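PDB 3R5T: ferric vibriobactin ABC transporter, periplasmic ferric vibriobactin-binding protein from Vibrio cholerae, which binds ferric vibriobactin in the periplasm and probably delivers it to its partner ABC transporter for uptake of iron into the cell. Local coordinates for residues Val175-Lys181 with His211-Ile217; Glu198-Trp204 with His221-Ala227; Val4-Thr8 with Thr18-Pro23; Ala39-Pro43 with Thr134-Ala140. All blocks are in the same frame, centred on the assembly; numbering follows the deposited sequence. Where two conformers were deposited one is given.

Contact 1 of 4, residues Val175-Lys181 with His211-Ile217. With VBN ((4S,5R)-N-{3-[(2,3-dihydroxybenzoyl)amino]propyl}-2-(2,3-dihydroxyphenyl)-N-[3-({[(4S,5R)-2-(2,3-dihydroxyphenyl)-5-met hyl-4,5-dihydro-1,3-oxazol-4-yl]carbonyl}amino)propyl]-5-methyl-4,5-dihydro-1,3-oxazole-4-carboxamide), chain B.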
# COMPACT_ATOMS: atom_id res chain seq x y z
N VAL A 175 23.14 5.51 0.93
CA VAL A 175 22.18 4.41 0.97
C VAL A 175 21.29 4.49 -0.26
O VAL A 175 21.04 5.59 -0.76
CB VAL A 175 21.29 4.50 2.23
CG1 VAL A 175 20.16 3.47 2.20
CG2 VAL A 175 22.13 4.33 3.49
N VAL A 176 20.80 3.35 -0.72
CA VAL A 176 19.84 3.35 -1.81
C VAL A 176 18.53 3.93 -1.28
O VAL A 176 18.01 3.49 -0.26
CB VAL A 176 19.63 1.92 -2.37
CG1 VAL A 176 18.35 1.86 -3.22
CG2 VAL A 176 20.86 1.49 -3.17
N ASN A 177 18.00 4.93 -1.98
CA ASN A 177 16.72 5.54 -1.63
C ASN A 177 15.69 5.12 -2.68
O ASN A 177 16.00 4.37 -3.60
CB ASN A 177 16.84 7.07 -1.62
CG ASN A 177 17.59 7.60 -0.38
OD1 ASN A 177 17.00 8.31 0.44
ND2 ASN A 177 18.88 7.24 -0.23
N ALA A 178 14.46 5.62 -2.59
CA ALA A 178 13.47 5.19 -3.58
C ALA A 178 12.44 6.26 -3.89
O ALA A 178 12.16 7.12 -3.07
CB ALA A 178 12.79 3.89 -3.14
N VAL A 179 11.90 6.19 -5.11
CA VAL A 179 10.94 7.18 -5.57
C VAL A 179 9.73 6.49 -6.22
O VAL A 179 9.89 5.62 -7.07
CB VAL A 179 11.59 8.14 -6.59
CG1 VAL A 179 10.59 9.19 -7.07
CG2 VAL A 179 12.85 8.81 -6.00
N ALA A 180 8.53 6.92 -5.84
CA ALA A 180 7.32 6.26 -6.35
C ALA A 180 7.15 6.34 -7.86
O ALA A 180 7.41 7.37 -8.48
CB ALA A 180 6.03 6.81 -5.66
N LYS A 181 6.67 5.23 -8.44
CA LYS A 181 6.42 5.13 -9.87
C LYS A 181 4.93 5.28 -10.15
O LYS A 181 4.10 5.14 -9.25
CB LYS A 181 6.94 3.78 -10.40
CG LYS A 181 8.46 3.67 -10.34
CD LYS A 181 8.97 2.27 -10.66
CE LYS A 181 8.42 1.78 -11.98
NZ LYS A 181 9.15 0.56 -12.41
N HIS A 211 11.53 -3.34 -9.66
CA HIS A 211 10.40 -3.01 -8.81
C HIS A 211 9.41 -2.14 -9.56
O HIS A 211 9.81 -1.21 -10.28
CB HIS A 211 10.85 -2.25 -7.57
CG HIS A 211 11.74 -3.03 -6.67
ND1 HIS A 211 11.26 -3.94 -5.75
CD2 HIS A 211 13.08 -3.00 -6.52
CE1 HIS A 211 12.29 -4.44 -5.07
NE2 HIS A 211 13.40 -3.90 -5.52
N ARG A 212 8.12 -2.41 -9.36
CA ARG A 212 7.07 -1.68 -10.07
C ARG A 212 6.46 -0.56 -9.22
O ARG A 212 5.81 0.34 -9.77
CB ARG A 212 6.00 -2.67 -10.53
CG ARG A 212 6.53 -3.61 -11.60
CD ARG A 212 5.54 -4.72 -11.96
NE ARG A 212 5.47 -5.75 -10.93
CZ ARG A 212 6.41 -6.67 -10.72
NH1 ARG A 212 7.50 -6.69 -11.48
NH2 ARG A 212 6.26 -7.58 -9.77
N ASP A 213 6.67 -0.62 -7.91
CA ASP A 213 6.08 0.34 -6.98
C ASP A 213 6.93 1.60 -6.79
O ASP A 213 6.50 2.72 -7.10
CB ASP A 213 5.70 -0.32 -5.62
CG ASP A 213 6.88 -1.02 -4.90
OD1 ASP A 213 7.89 -1.38 -5.53
OD2 ASP A 213 6.75 -1.22 -3.67
N PHE A 214 8.14 1.39 -6.26
CA PHE A 214 9.11 2.47 -6.12
C PHE A 214 10.37 2.09 -6.85
O PHE A 214 10.85 0.95 -6.72
CB PHE A 214 9.46 2.71 -4.64
CG PHE A 214 8.40 3.47 -3.86
CD1 PHE A 214 8.65 4.74 -3.38
CD2 PHE A 214 7.16 2.90 -3.61
CE1 PHE A 214 7.68 5.43 -2.65
CE2 PHE A 214 6.19 3.59 -2.89
CZ PHE A 214 6.45 4.86 -2.43
N LEU A 215 10.95 3.04 -7.58
CA LEU A 215 12.23 2.82 -8.23
C LEU A 215 13.29 3.00 -7.16
O LEU A 215 13.37 4.07 -6.53
CB LEU A 215 12.47 3.85 -9.36
CG LEU A 215 13.68 3.56 -10.25
CD1 LEU A 215 13.45 2.31 -11.06
CD2 LEU A 215 13.94 4.72 -11.20
N ARG A 216 14.10 1.97 -6.94
CA ARG A 216 15.23 2.07 -6.03
C ARG A 216 16.40 2.71 -6.77
O ARG A 216 16.73 2.30 -7.89
CB ARG A 216 15.61 0.68 -5.50
CG ARG A 216 14.82 0.25 -4.29
CD ARG A 216 13.34 0.14 -4.53
NE ARG A 216 12.77 -0.72 -3.50
CZ ARG A 216 11.51 -1.15 -3.48
NH1 ARG A 216 10.65 -0.76 -4.42
NH2 ARG A 216 11.11 -1.94 -2.49
N ILE A 217 17.03 3.71 -6.15
CA ILE A 217 18.03 4.53 -6.83
C ILE A 217 19.22 4.86 -5.92
O ILE A 217 19.07 4.97 -4.70
CB ILE A 217 17.40 5.85 -7.36
CG1 ILE A 217 16.97 6.74 -6.18
CG2 ILE A 217 16.22 5.57 -8.31
CD1 ILE A 217 16.47 8.11 -6.57
C VBN B . 13.61 -2.75 2.92
N VBN B . 11.84 -4.36 2.08
O VBN B . 14.08 -2.60 1.84
CA VBN B . 12.61 -3.87 3.20
CB VBN B . 13.28 -5.20 3.72
CAB VBN B . 7.22 -1.02 8.42
OAC VBN B . 12.74 2.39 1.10
OAD VBN B . 11.13 -3.21 7.51
OAF VBN B . 8.83 -2.09 0.18
OAG VBN B . 10.27 -5.42 -2.80
OAH VBN B . 8.65 -4.90 1.34
OAI VBN B . 11.12 -1.48 1.38
OAJ VBN B . 10.81 -4.29 -0.39
OAK VBN B . 9.43 -3.23 3.34
CAL VBN B . 9.19 1.46 -0.93
CAM VBN B . 12.48 -7.97 -1.22
CAN VBN B . 6.16 -5.70 3.98
CAO VBN B . 8.64 0.14 -0.79
CAP VBN B . 11.63 -7.33 -2.17
CAQ VBN B . 6.82 -5.72 2.71
CAR VBN B . 10.44 1.81 -0.28
CAS VBN B . 12.76 -7.35 0.01
CAT VBN B . 6.63 -4.87 5.03
CAU VBN B . 15.00 0.31 3.44
CAV VBN B . 13.98 -1.15 6.44
CAW VBN B . 14.67 0.53 1.95
CAX VBN B . 13.21 -1.25 7.78
CAY VBN B . 15.29 -1.14 3.84
CAZ VBN B . 13.60 -2.23 5.40
NBB VBN B . 13.31 0.21 1.52
NBC VBN B . 11.79 -0.96 7.59
NBD VBN B . 9.06 -2.07 5.66
OBF VBN B . 7.56 -3.14 7.10
CBG VBN B . 12.42 1.25 1.08
CBH VBN B . 10.83 -2.06 7.43
CBJ VBN B . 12.66 -5.39 1.49
CBK VBN B . 9.33 -0.82 -0.00
CBL VBN B . 11.08 -6.07 -1.90
CBM VBN B . 7.94 -4.90 2.53
CBN VBN B . 10.51 -0.51 0.60
CBO VBN B . 11.37 -5.49 -0.73
CBP VBN B . 8.39 -4.11 3.55
CBQ VBN B . 11.08 0.87 0.45
CBR VBN B . 12.21 -6.16 0.27
CBS VBN B . 7.70 -4.07 4.84
CBU VBN B . 8.19 -2.07 7.93
CBW VBN B . 8.32 -3.26 5.94
CBX VBN B . 9.43 -1.63 7.01
NBY VBN B . 14.12 -2.00 4.05
OG1 VBN B . 13.44 -6.02 2.49
CG2 VBN B . 12.69 -5.87 4.96
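Ala180 and the Phe214 ring make a tight part of this contact: Ala180 CB sits 3.9 Å from the Phe214 ring centroid, over the face, and the opposite face takes vibriobactin, with its CAL 3.6 Å from Phe214 CG. The ring is thus clamped between strand and ligand, while His186 meets it edge-to-face. Along the same side of the sheet, Ala178 CB rests on Phe214 CB. Lys181 packs just as closely: its N bonds to Asp213 O at 2.9 Å, and the chain, bent at chi3, runs along the 211-215 backbone until NZ reaches His211 O at 2.8 Å, in the carbonyl plane. The backbones are strands 177-180 and 214-217, antiparallel neighbours at one margin of the five-stranded mixed sheet of the C-terminal lobe; Asn177 pairs with Ile217 and Val179 with Leu215 through two N-H...O bonds each. On the other side of the sheet Val179 CG2 packs against Ile217 CD1. His211, Asp213, Phe214 and Arg216 belong to the siderophore pocket. Arg216 NH1 bonds to Phe214 O (2.9 Å) and, as a salt bridge, Asp213 OD1 (3.0 Å), which should hold the guanidinium flat between the His211 ring and the ligand; its side chain is about 4 Å from the ferric ion. Packing is looser at Val176, which meets Ile217 O through CA and CG1, and at exposed Val175. The Arg212 side chain leads outward to a salt bridge with Asp117.

Contact 2 of 4, residues Glu198-Trp204 with His221-Ala227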
# COMPACT_ATOMS: atom_id res chain seq x y z
N GLU A 198 5.55 13.43 -10.63
CA GLU A 198 6.81 13.27 -11.34
C GLU A 198 7.20 11.79 -11.31
O GLU A 198 7.11 11.13 -10.25
CB GLU A 198 7.92 14.12 -10.72
CG GLU A 198 9.32 13.77 -11.23
CD GLU A 198 10.40 14.63 -10.57
OE1 GLU A 198 10.16 15.14 -9.47
OE2 GLU A 198 11.48 14.80 -11.17
N GLU A 199 7.62 11.27 -12.45
CA GLU A 199 8.12 9.90 -12.54
C GLU A 199 9.64 9.92 -12.49
O GLU A 199 10.28 10.73 -13.15
CB GLU A 199 7.65 9.24 -13.84
CG GLU A 199 8.19 7.81 -14.11
CD GLU A 199 7.35 6.71 -13.45
OE1 GLU A 199 7.58 5.52 -13.73
OE2 GLU A 199 6.46 7.02 -12.64
N PRO A 200 10.24 9.03 -11.67
CA PRO A 200 11.70 8.95 -11.65
C PRO A 200 12.20 8.36 -12.97
O PRO A 200 11.53 7.52 -13.56
CB PRO A 200 11.99 7.98 -10.50
CG PRO A 200 10.75 7.15 -10.39
CD PRO A 200 9.60 8.02 -10.82
N ASP A 201 13.36 8.81 -13.44
CA ASP A 201 13.92 8.30 -14.68
C ASP A 201 14.21 6.81 -14.53
O ASP A 201 14.97 6.41 -13.65
CB ASP A 201 15.21 9.06 -15.01
CG ASP A 201 15.77 8.73 -16.38
OD1 ASP A 201 15.56 7.61 -16.88
OD2 ASP A 201 16.46 9.61 -16.96
N PRO A 202 13.59 5.97 -15.38
CA PRO A 202 13.78 4.52 -15.26
C PRO A 202 15.25 4.10 -15.32
O PRO A 202 15.64 3.06 -14.78
CB PRO A 202 13.02 3.96 -16.47
CG PRO A 202 11.99 5.00 -16.78
CD PRO A 202 12.64 6.32 -16.45
N ALA A 203 16.07 4.92 -15.97
CA ALA A 203 17.49 4.61 -16.09
C ALA A 203 18.22 4.64 -14.74
O ALA A 203 19.35 4.18 -14.63
CB ALA A 203 18.17 5.54 -17.08
N TRP A 204 17.56 5.18 -13.72
CA TRP A 204 18.18 5.35 -12.42
C TRP A 204 18.11 4.08 -11.58
O TRP A 204 18.55 4.09 -10.43
CB TRP A 204 17.49 6.45 -11.62
CG TRP A 204 17.58 7.85 -12.17
CD1 TRP A 204 18.43 8.32 -13.12
CD2 TRP A 204 16.82 8.97 -11.72
NE1 TRP A 204 18.22 9.67 -13.32
CE2 TRP A 204 17.24 10.09 -12.46
CE3 TRP A 204 15.81 9.13 -10.76
CZ2 TRP A 204 16.68 11.35 -12.29
CZ3 TRP A 204 15.25 10.38 -10.59
CH2 TRP A 204 15.69 11.48 -11.34
N HIS A 221 20.88 10.47 -7.13
CA HIS A 221 19.80 10.78 -8.06
C HIS A 221 18.70 11.65 -7.44
O HIS A 221 17.94 12.31 -8.18
CB HIS A 221 19.18 9.52 -8.67
CG HIS A 221 20.08 8.80 -9.63
ND1 HIS A 221 20.52 9.37 -10.80
CD2 HIS A 221 20.60 7.55 -9.60
CE1 HIS A 221 21.29 8.51 -11.45
NE2 HIS A 221 21.35 7.39 -10.74
N LEU A 222 18.57 11.63 -6.11
CA LEU A 222 17.61 12.50 -5.45
C LEU A 222 17.81 13.97 -5.81
O LEU A 222 16.85 14.74 -5.89
CB LEU A 222 17.67 12.35 -3.92
CG LEU A 222 17.13 11.05 -3.29
CD1 LEU A 222 17.36 11.11 -1.79
CD2 LEU A 222 15.65 10.84 -3.61
N THR A 223 19.06 14.35 -6.05
CA THR A 223 19.35 15.74 -6.41
C THR A 223 18.76 16.13 -7.76
O THR A 223 18.68 17.31 -8.06
CB THR A 223 20.86 16.05 -6.47
OG1 THR A 223 21.46 15.32 -7.55
CG2 THR A 223 21.54 15.70 -5.15
N GLN A 224 18.36 15.14 -8.56
CA GLN A 224 17.87 15.39 -9.91
C GLN A 224 16.36 15.51 -10.00
O GLN A 224 15.82 15.79 -11.07
CB GLN A 224 18.38 14.30 -10.86
CG GLN A 224 19.91 14.25 -10.93
CD GLN A 224 20.44 13.09 -11.76
OE1 GLN A 224 20.27 11.93 -11.41
NE2 GLN A 224 21.10 13.42 -12.87
N LEU A 225 15.67 15.32 -8.87
CA LEU A 225 14.21 15.44 -8.87
C LEU A 225 13.78 16.88 -9.16
O LEU A 225 14.36 17.84 -8.65
CB LEU A 225 13.64 14.94 -7.53
CG LEU A 225 13.83 13.45 -7.29
CD1 LEU A 225 13.51 13.08 -5.84
CD2 LEU A 225 12.97 12.65 -8.24
N GLN A 226 12.76 17.04 -10.00
CA GLN A 226 12.40 18.38 -10.44
C GLN A 226 11.11 18.94 -9.84
O GLN A 226 10.84 20.15 -9.95
CB GLN A 226 12.33 18.45 -11.97
CG GLN A 226 13.63 18.10 -12.69
CD GLN A 226 14.67 19.23 -12.66
OE1 GLN A 226 15.55 19.29 -13.52
NE2 GLN A 226 14.55 20.12 -11.68
N ALA A 227 10.31 18.09 -9.22
CA ALA A 227 9.00 18.54 -8.74
C ALA A 227 9.12 19.61 -7.66
O ALA A 227 10.05 19.64 -6.84
CB ALA A 227 8.15 17.37 -8.26
O HOH W 1 21.34 10.58 -13.91
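Trp204 and His221 form an offset stack, the indole five-membered ring and the imidazole lying 3.8 Å apart between centroids with planes only 17° from parallel. Each CB joins in as a CH-pi partner: Trp204 CB sits over the imidazole face, His221 CB over the indole six-membered ring. The far face of the indole is covered by Asp201 CB, and Leu225 CD2 touches the ring edge. The contact joins the loop between helix 185-192 and strand 214-217 to the loop between strands 214-217 and 229-233, and Trp204 also packs on Leu215 and Ile217 of the edge strand. Polar contacts frame the stack. His221 ND1 donates to Gln224 OE1 at 2.6 Å, in the imidazole plane, while a water accepts from Gln224 NE2 and, weakly, from Trp204 NE1. At the other end, charge meets backbone. The extended Glu198 side chain offers its carboxylate to two successive peptide N-H groups, OE2 taking Gln226 N at 2.8 Å on its syn side and OE1 taking Ala227 N at 3.0 Å from above the carboxylate plane. Asn166 ND2 also donates to OE1. The bond to Gln224 puts a proton on His221 ND1, and three N-H donors around a buried Glu198 carboxylate would probably stabilise its ionised form.

Contact 3 of 4, residues Val4-Thr8 with Thr18-Pro23. With EDO (1,2-ethanediol), chain E.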
# COMPACT_ATOMS: atom_id res chain seq x y z
N VAL A 4 -21.16 -18.19 -8.30
CA VAL A 4 -20.80 -19.55 -8.64
C VAL A 4 -19.54 -20.02 -7.94
O VAL A 4 -18.54 -19.30 -7.89
CB VAL A 4 -20.61 -19.72 -10.16
CG1 VAL A 4 -20.14 -21.13 -10.48
CG2 VAL A 4 -21.91 -19.41 -10.90
N TRP A 5 -19.61 -21.23 -7.38
CA TRP A 5 -18.47 -21.93 -6.80
C TRP A 5 -18.62 -23.37 -7.25
O TRP A 5 -19.74 -23.87 -7.31
CB TRP A 5 -18.50 -21.85 -5.27
CG TRP A 5 -18.47 -20.44 -4.82
CD1 TRP A 5 -19.54 -19.63 -4.60
CD2 TRP A 5 -17.30 -19.64 -4.61
NE1 TRP A 5 -19.12 -18.37 -4.25
CE2 TRP A 5 -17.75 -18.35 -4.23
CE3 TRP A 5 -15.93 -19.88 -4.70
CZ2 TRP A 5 -16.87 -17.31 -3.95
CZ3 TRP A 5 -15.05 -18.85 -4.40
CH2 TRP A 5 -15.52 -17.58 -4.03
N PRO A 6 -17.51 -24.03 -7.57
CA PRO A 6 -16.13 -23.53 -7.60
C PRO A 6 -15.91 -22.41 -8.61
O PRO A 6 -16.71 -22.21 -9.53
CB PRO A 6 -15.32 -24.77 -8.03
CG PRO A 6 -16.17 -25.93 -7.62
CD PRO A 6 -17.57 -25.48 -7.85
N ARG A 7 -14.83 -21.66 -8.44
CA ARG A 7 -14.39 -20.69 -9.43
C ARG A 7 -12.87 -20.72 -9.54
O ARG A 7 -12.18 -21.18 -8.62
CB ARG A 7 -14.89 -19.28 -9.09
CG ARG A 7 -14.37 -18.76 -7.76
CD ARG A 7 -14.90 -17.36 -7.45
NE ARG A 7 -16.36 -17.31 -7.35
CZ ARG A 7 -17.05 -16.20 -7.12
NH1 ARG A 7 -16.43 -15.03 -6.98
NH2 ARG A 7 -18.38 -16.25 -7.05
N THR A 8 -12.37 -20.24 -10.66
CA THR A 8 -10.94 -20.21 -10.93
C THR A 8 -10.42 -18.80 -10.74
O THR A 8 -11.04 -17.84 -11.18
CB THR A 8 -10.64 -20.64 -12.37
OG1 THR A 8 -10.99 -22.02 -12.53
CG2 THR A 8 -9.17 -20.44 -12.70
N THR A 18 -8.12 -23.19 -8.31
CA THR A 18 -9.55 -23.41 -8.17
C THR A 18 -9.95 -23.29 -6.71
O THR A 18 -9.41 -23.96 -5.83
CB THR A 18 -9.97 -24.76 -8.75
OG1 THR A 18 -9.68 -24.77 -10.15
CG2 THR A 18 -11.46 -25.00 -8.55
N ILE A 19 -10.87 -22.37 -6.46
CA ILE A 19 -11.42 -22.20 -5.14
C ILE A 19 -12.77 -22.92 -5.10
O ILE A 19 -13.73 -22.51 -5.74
CB ILE A 19 -11.56 -20.71 -4.80
CG1 ILE A 19 -10.22 -19.99 -5.03
CG2 ILE A 19 -12.04 -20.53 -3.39
CD1 ILE A 19 -10.31 -18.49 -4.86
N PRO A 20 -12.82 -24.03 -4.37
CA PRO A 20 -13.95 -24.96 -4.42
C PRO A 20 -15.23 -24.40 -3.82
O PRO A 20 -16.33 -24.70 -4.29
CB PRO A 20 -13.47 -26.15 -3.57
CG PRO A 20 -11.98 -26.01 -3.49
CD PRO A 20 -11.70 -24.55 -3.56
N SER A 21 -15.08 -23.58 -2.79
CA SER A 21 -16.22 -23.03 -2.06
C SER A 21 -15.90 -21.60 -1.61
O SER A 21 -14.72 -21.25 -1.46
CB SER A 21 -16.50 -23.90 -0.83
OG SER A 21 -15.30 -24.18 -0.12
N GLN A 22 -16.93 -20.79 -1.38
CA GLN A 22 -16.68 -19.42 -0.91
C GLN A 22 -15.83 -19.44 0.36
O GLN A 22 -16.21 -20.03 1.36
CB GLN A 22 -17.97 -18.66 -0.61
CG GLN A 22 -17.74 -17.20 -0.22
CD GLN A 22 -19.02 -16.38 -0.18
OE1 GLN A 22 -20.11 -16.93 -0.03
NE2 GLN A 22 -18.89 -15.06 -0.31
N PRO A 23 -14.67 -18.78 0.32
CA PRO A 23 -13.82 -18.76 1.51
C PRO A 23 -14.49 -18.14 2.73
O PRO A 23 -15.08 -17.06 2.66
CB PRO A 23 -12.64 -17.89 1.06
CG PRO A 23 -12.57 -18.11 -0.41
CD PRO A 23 -14.00 -18.21 -0.86
C1 EDO E . -10.89 -13.90 -10.48
O1 EDO E . -11.39 -15.17 -10.00
C2 EDO E . -9.42 -14.03 -10.88
O2 EDO E . -9.28 -14.76 -12.10
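Trp5 meets residues 19 to 23 from CB to the far rim of its indole. Trp5 CB starts 3.7 Å from Pro20 O. Further out, Trp5 CD2 lies 3.4 Å from Gln22 N, and the six-membered ring has Gln22 CA almost exactly over its centre, a CH-pi contact of 3.5 Å. NE1 and CE2 lie by Gln22 CB, Trp5 CE2 at 3.6 Å from it. At the edge, CE3 meets Ile19 O and CZ3 meets Ile19 CG2, the two side chains running side by side. The outermost carbon, Trp5 CH2, ends 3.6 Å from Pro23 CD. CZ2 has Gln22 CA on one face and the Arg7 guanidinium on the other, Trp5 CZ2 lying 3.3 Å from the middle of the guanidinium plane. That group is pinned side-on, Arg7 NE (3.0 Å) and NH2 both donating to Val4 O, while NH1 makes a salt bridge to Glu137, in the first turn of helix 137-155, and also bonds to Leu132 O. Beyond the cis peptide that precedes Pro6, Arg7 and Ile19 form a hydrogen-bonded antiparallel pair, Ile19 N to Arg7 O at 2.8 Å, followed by the non-hydrogen-bonded pair Thr8 and Thr18. These pairs form the open end of the N-terminal beta hairpin of strands 7-10 and 16-19.

Contact 4 of 4, residues Ala39-Pro43 with Thr134-Ala140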
# COMPACT_ATOMS: atom_id res chain seq x y z
N ALA A 39 -10.37 -4.10 4.58
CA ALA A 39 -11.10 -3.02 3.93
C ALA A 39 -12.42 -3.49 3.34
O ALA A 39 -13.42 -2.78 3.40
CB ALA A 39 -10.22 -2.40 2.83
N ILE A 40 -12.43 -4.70 2.77
CA ILE A 40 -13.64 -5.25 2.16
C ILE A 40 -14.40 -6.19 3.07
O ILE A 40 -15.31 -6.90 2.62
CB ILE A 40 -13.35 -5.93 0.80
CG1 ILE A 40 -12.47 -7.18 0.99
CG2 ILE A 40 -12.68 -4.94 -0.16
CD1 ILE A 40 -12.35 -8.03 -0.29
N ASP A 41 -14.05 -6.18 4.35
CA ASP A 41 -14.69 -7.03 5.35
C ASP A 41 -14.60 -8.52 5.02
O ASP A 41 -15.53 -9.28 5.29
CB ASP A 41 -16.15 -6.64 5.55
CG ASP A 41 -16.31 -5.27 6.15
OD1 ASP A 41 -15.45 -4.86 6.96
OD2 ASP A 41 -17.30 -4.58 5.80
N ALA A 42 -13.49 -8.94 4.44
CA ALA A 42 -13.30 -10.36 4.17
C ALA A 42 -12.98 -11.07 5.49
O ALA A 42 -12.39 -10.49 6.40
CB ALA A 42 -12.18 -10.58 3.17
N PRO A 43 -13.39 -12.33 5.59
CA PRO A 43 -13.20 -13.09 6.83
C PRO A 43 -11.77 -13.59 6.98
O PRO A 43 -11.50 -14.79 6.94
CB PRO A 43 -14.18 -14.25 6.69
CG PRO A 43 -14.35 -14.41 5.19
CD PRO A 43 -14.24 -13.05 4.62
N THR A 134 -13.07 -14.04 -3.18
CA THR A 134 -13.77 -14.33 -1.93
C THR A 134 -15.29 -14.24 -2.04
O THR A 134 -16.01 -14.48 -1.06
CB THR A 134 -13.32 -13.35 -0.83
OG1 THR A 134 -13.54 -12.01 -1.27
CG2 THR A 134 -11.84 -13.52 -0.54
N GLY A 135 -15.79 -13.89 -3.23
CA GLY A 135 -17.22 -13.72 -3.43
C GLY A 135 -17.73 -12.48 -2.74
O GLY A 135 -18.91 -12.40 -2.37
N LEU A 136 -16.86 -11.49 -2.59
CA LEU A 136 -17.22 -10.27 -1.89
C LEU A 136 -17.25 -9.08 -2.85
O LEU A 136 -16.92 -7.95 -2.49
CB LEU A 136 -16.28 -10.02 -0.70
CG LEU A 136 -16.35 -11.11 0.37
CD1 LEU A 136 -15.30 -10.89 1.47
CD2 LEU A 136 -17.74 -11.16 0.98
N GLU A 137 -17.67 -9.35 -4.08
CA GLU A 137 -17.75 -8.30 -5.10
C GLU A 137 -18.67 -7.14 -4.69
O GLU A 137 -18.36 -5.97 -4.95
CB GLU A 137 -18.19 -8.89 -6.45
CG GLU A 137 -17.25 -9.99 -6.96
CD GLU A 137 -17.68 -11.41 -6.57
OE1 GLU A 137 -18.45 -11.57 -5.59
OE2 GLU A 137 -17.24 -12.36 -7.26
N GLU A 138 -19.78 -7.46 -4.02
CA GLU A 138 -20.70 -6.42 -3.57
C GLU A 138 -20.00 -5.49 -2.61
O GLU A 138 -20.06 -4.26 -2.74
CB GLU A 138 -21.91 -7.02 -2.85
CG GLU A 138 -22.92 -7.73 -3.72
CD GLU A 138 -24.28 -7.85 -3.05
OE1 GLU A 138 -24.62 -6.95 -2.24
OE2 GLU A 138 -25.01 -8.82 -3.33
N GLN A 139 -19.35 -6.09 -1.61
CA GLN A 139 -18.64 -5.32 -0.60
C GLN A 139 -17.53 -4.50 -1.21
O GLN A 139 -17.36 -3.33 -0.86
CB GLN A 139 -18.03 -6.25 0.46
CG GLN A 139 -19.04 -6.82 1.44
CD GLN A 139 -19.96 -7.86 0.83
OE1 GLN A 139 -21.08 -8.08 1.31
NE2 GLN A 139 -19.51 -8.51 -0.24
N ALA A 140 -16.73 -5.11 -2.06
CA ALA A 140 -15.59 -4.41 -2.65
C ALA A 140 -16.09 -3.25 -3.50
O ALA A 140 -15.60 -2.13 -3.39
CB ALA A 140 -14.76 -5.36 -3.49
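The one flat side-chain amide near the junction, that of Gln139, turns away; it is Gln139 CB that meets Ile40 O at 3.5 Å. The amide bends back at chi2 (72°) toward its own helix, where NE2 gives a weak bond to Leu136 O. That oxygen also receives Ala140 N, in the first turn of helix 137-155. The rest of the packing is aliphatic. Ile40 CG2 rests 3.9 Å from Ala140 CB, while CG1, set between the backbone N and the carbonyl carbon (chi1 65°), sends CD1 toward Leu136 CB. Leu136, in the N-cap position of the helix, puts its CD1 into the loop, 3.4 Å from Ala42 CA and close to Ala42 CB and Pro43 CD as well. The loop owes its sharp turn to Asp41, which with positive phi closes helix 31-39 in a Schellman motif and pairs its carboxylate with Arg66. Ile40 also packs on Ala127 of helix 123-134, and Ala42 on Ile26 of strand 26-28, which places the contact beside the N-terminal parallel sheet. One helix end thus leans on another helix start with no hydrogen bond between the two segments, and the join rests on van der Waals packing of aliphatic carbons, which sets no directional demand.

How the contacts relate
Along the chain, contact 3 closes first, then contact 4, and contacts 1 and 2 follow with their segments alternating. They fall into two pairs on opposite sides of the chain's centre. Contacts 3 and 4, centres about 14 Å apart, belong to the N-terminal lobe, where the salt bridge from Arg7 to Glu137 and Gln22 reaching Thr134 tie the hairpin to the junction of helices 123-134 and 137-155. Contacts 1 and 2, about 10 Å apart, lie in the C-terminal lobe, at the edge strand 214-217 of its mixed sheet and the loops that flank it. Between the pairs, centres are about 31 to 44 Å apart: one pair lies in each lobe, with the siderophore held beside contact 1.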